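Local coordinates for protein extracellular ligand-binding receptor (Desulfitobacterium hafniense, PDB 4Q6B) that probably serves as the substrate-binding protein of an amino-acid ABC transporter, holding leucine in the cleft between its two lobes, at residues 95-101 with 116-120. Sequence-based numbering, arbitrary orientation.
Sequences DQAGLVM and YIHVF
Asp95 OD1 accepts the backbone N-H groups of two consecutive residues, Ile117 N at 2.7 Å and His118 N at 2.9 Å. The first arrives on the syn side, 34° out of the carboxylate plane; the second comes nearly along the C-O axis. With CG anti to the backbone N (chi1 -168°), the carboxylate projects from the last turn of its helix onto the bend before strand 119-121. A leucine in place of Asp95 would probably leave both amides without their acceptor and let the bend shift. The His118 ring covers the Schellman turn: Gly98 CA lies over its face, 3.6 Å from the centroid and 12° off the normal, a CH-pi contact, while Ile117 CG2 sits over the opposite face. Parallel pairing follows, as Met101 N donates to His118 O (2.9 Å) and Met101 O accepts from Phe120 N (2.9 Å). Beside it the selenomethionine side chain of Met101 runs alongside Val119, Met101 CE meeting Val119 CG1 at 3.9 Å. The contact thus joins the C-terminal end of helix 84-97, where Ala97 O binds a calcium ion, and the start of strand 101-103 to the neighbouring strand 119-121, an outermost strand of the five-stranded parallel sheet; helix 311-317 packs against Val100, His118 and Phe120.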
loop_
_atom_site.group_PDB
_atom_site.type_symbol
_atom_site.label_atom_id
_atom_site.label_comp_id
_atom_site.label_asym_id
_atom_site.label_seq_id
_atom_site.Cartn_x
_atom_site.Cartn_y
_atom_site.Cartn_z
ATOM N N ASP A 95 8.368 -11.557 -13.977
ATOM C CA ASP A 95 9.649 -12.111 -13.538
ATOM C C ASP A 95 10.270 -13.022 -14.605
ATOM O O ASP A 95 11.486 -12.964 -14.884
ATOM C CB ASP A 95 9.476 -12.859 -12.217
ATOM C CG ASP A 95 10.812 -13.195 -11.557
ATOM O OD1 ASP A 95 11.546 -12.282 -11.169
ATOM O OD2 ASP A 95 11.116 -14.382 -11.433
ATOM N N GLN A 96 9.451 -13.896 -15.194
ATOM C CA GLN A 96 9.977 -14.781 -16.224
ATOM C C GLN A 96 10.436 -13.996 -17.459
ATOM O O GLN A 96 11.327 -14.449 -18.195
ATOM C CB GLN A 96 8.907 -15.804 -16.644
ATOM C CG GLN A 96 8.839 -17.004 -15.766
ATOM C CD GLN A 96 9.714 -18.123 -16.324
ATOM O OE1 GLN A 96 9.311 -18.865 -17.236
ATOM N NE2 GLN A 96 10.931 -18.232 -15.796
ATOM N N ALA A 97 9.791 -12.862 -17.737
ATOM C CA ALA A 97 10.245 -11.972 -18.838
ATOM C C ALA A 97 11.455 -11.070 -18.520
ATOM O O ALA A 97 11.979 -10.366 -19.405
ATOM C CB ALA A 97 9.092 -11.096 -19.337
ATOM N N GLY A 98 11.880 -11.043 -17.264
ATOM C CA GLY A 98 12.988 -10.177 -16.879
ATOM C C GLY A 98 12.573 -8.728 -17.019
ATOM O O GLY A 98 13.337 -7.928 -17.545
ATOM N N LEU A 99 11.342 -8.404 -16.608
ATOM C CA LEU A 99 10.869 -7.020 -16.633
ATOM C C LEU A 99 10.444 -6.608 -15.236
ATOM O O LEU A 99 9.658 -7.315 -14.601
ATOM C CB LEU A 99 9.668 -6.947 -17.586
ATOM C CG LEU A 99 9.014 -5.586 -17.842
ATOM C CD1 LEU A 99 10.056 -4.661 -18.480
ATOM C CD2 LEU A 99 7.830 -5.818 -18.787
ATOM N N VAL A 100 10.966 -5.475 -14.757
ATOM C CA VAL A 100 10.586 -4.981 -13.434
ATOM C C VAL A 100 9.102 -4.704 -13.314
ATOM O O VAL A 100 8.484 -4.083 -14.185
ATOM C CB VAL A 100 11.382 -3.718 -13.060
ATOM C CG1 VAL A 100 10.695 -2.921 -11.886
ATOM C CG2 VAL A 100 12.794 -4.104 -12.678
HETATM N N MSE A 101 8.520 -5.226 -12.232
HETATM C CA MSE A 101 7.177 -4.849 -11.830
HETATM C C MSE A 101 7.309 -4.169 -10.477
HETATM O O MSE A 101 7.880 -4.744 -9.564
HETATM C CB MSE A 101 6.287 -6.084 -11.672
HETATM C CG MSE A 101 4.821 -5.689 -11.545
HETATM SE SE MSE A 101 3.737 -7.062 -10.623
HETATM C CE MSE A 101 4.276 -6.536 -8.823
ATOM N N TYR A 116 10.935 -14.400 -6.748
ATOM C CA TYR A 116 11.087 -13.538 -7.913
ATOM C C TYR A 116 12.267 -12.593 -7.705
ATOM O O TYR A 116 12.561 -12.180 -6.557
ATOM C CB TYR A 116 9.867 -12.640 -8.040
ATOM C CG TYR A 116 8.522 -13.288 -8.211
ATOM C CD1 TYR A 116 8.373 -14.444 -8.951
ATOM C CD2 TYR A 116 7.389 -12.701 -7.646
ATOM C CE1 TYR A 116 7.062 -15.032 -9.143
ATOM C CE2 TYR A 116 6.132 -13.265 -7.799
ATOM C CZ TYR A 116 5.968 -14.402 -8.558
ATOM O OH TYR A 116 4.657 -14.897 -8.708
ATOM N N ILE A 117 12.883 -12.176 -8.814
ATOM C CA ILE A 117 14.035 -11.285 -8.786
ATOM C C ILE A 117 13.692 -9.897 -9.348
ATOM O O ILE A 117 14.436 -8.940 -9.105
ATOM C CB ILE A 117 15.132 -11.837 -9.707
ATOM C CG1 ILE A 117 15.721 -13.118 -9.163
ATOM C CG2 ILE A 117 16.258 -10.850 -9.854
ATOM C CD1 ILE A 117 16.652 -13.742 -10.221
ATOM N N HIS A 118 12.629 -9.780 -10.157
ATOM C CA HIS A 118 12.345 -8.527 -10.862
ATOM C C HIS A 118 11.153 -7.778 -10.280
ATOM O O HIS A 118 10.560 -6.883 -10.895
ATOM C CB HIS A 118 12.098 -8.838 -12.343
ATOM C CG HIS A 118 13.284 -9.449 -13.012
ATOM N ND1 HIS A 118 14.358 -8.696 -13.432
ATOM C CD2 HIS A 118 13.591 -10.742 -13.294
ATOM C CE1 HIS A 118 15.276 -9.493 -13.948
ATOM N NE2 HIS A 118 14.837 -10.738 -13.887
ATOM N N VAL A 119 10.763 -8.205 -9.105
ATOM C CA VAL A 119 9.439 -7.807 -8.579
ATOM C C VAL A 119 9.629 -7.036 -7.275
ATOM O O VAL A 119 10.314 -7.492 -6.359
ATOM C CB VAL A 119 8.589 -9.076 -8.332
ATOM C CG1 VAL A 119 7.282 -8.761 -7.635
ATOM C CG2 VAL A 119 8.319 -9.819 -9.649
ATOM N N PHE A 120 8.996 -5.868 -7.182
ATOM C CA PHE A 120 9.250 -4.924 -6.066
ATOM C C PHE A 120 7.960 -4.294 -5.602
ATOM O O PHE A 120 6.995 -4.314 -6.323
ATOM C CB PHE A 120 10.186 -3.796 -6.530
ATOM C CG PHE A 120 11.565 -4.263 -6.956
ATOM C CD1 PHE A 120 12.611 -4.216 -6.060
ATOM C CD2 PHE A 120 11.792 -4.785 -8.240
ATOM C CE1 PHE A 120 13.885 -4.654 -6.427
ATOM C CE2 PHE A 120 13.061 -5.187 -8.630
ATOM C CZ PHE A 120 14.117 -5.121 -7.717
#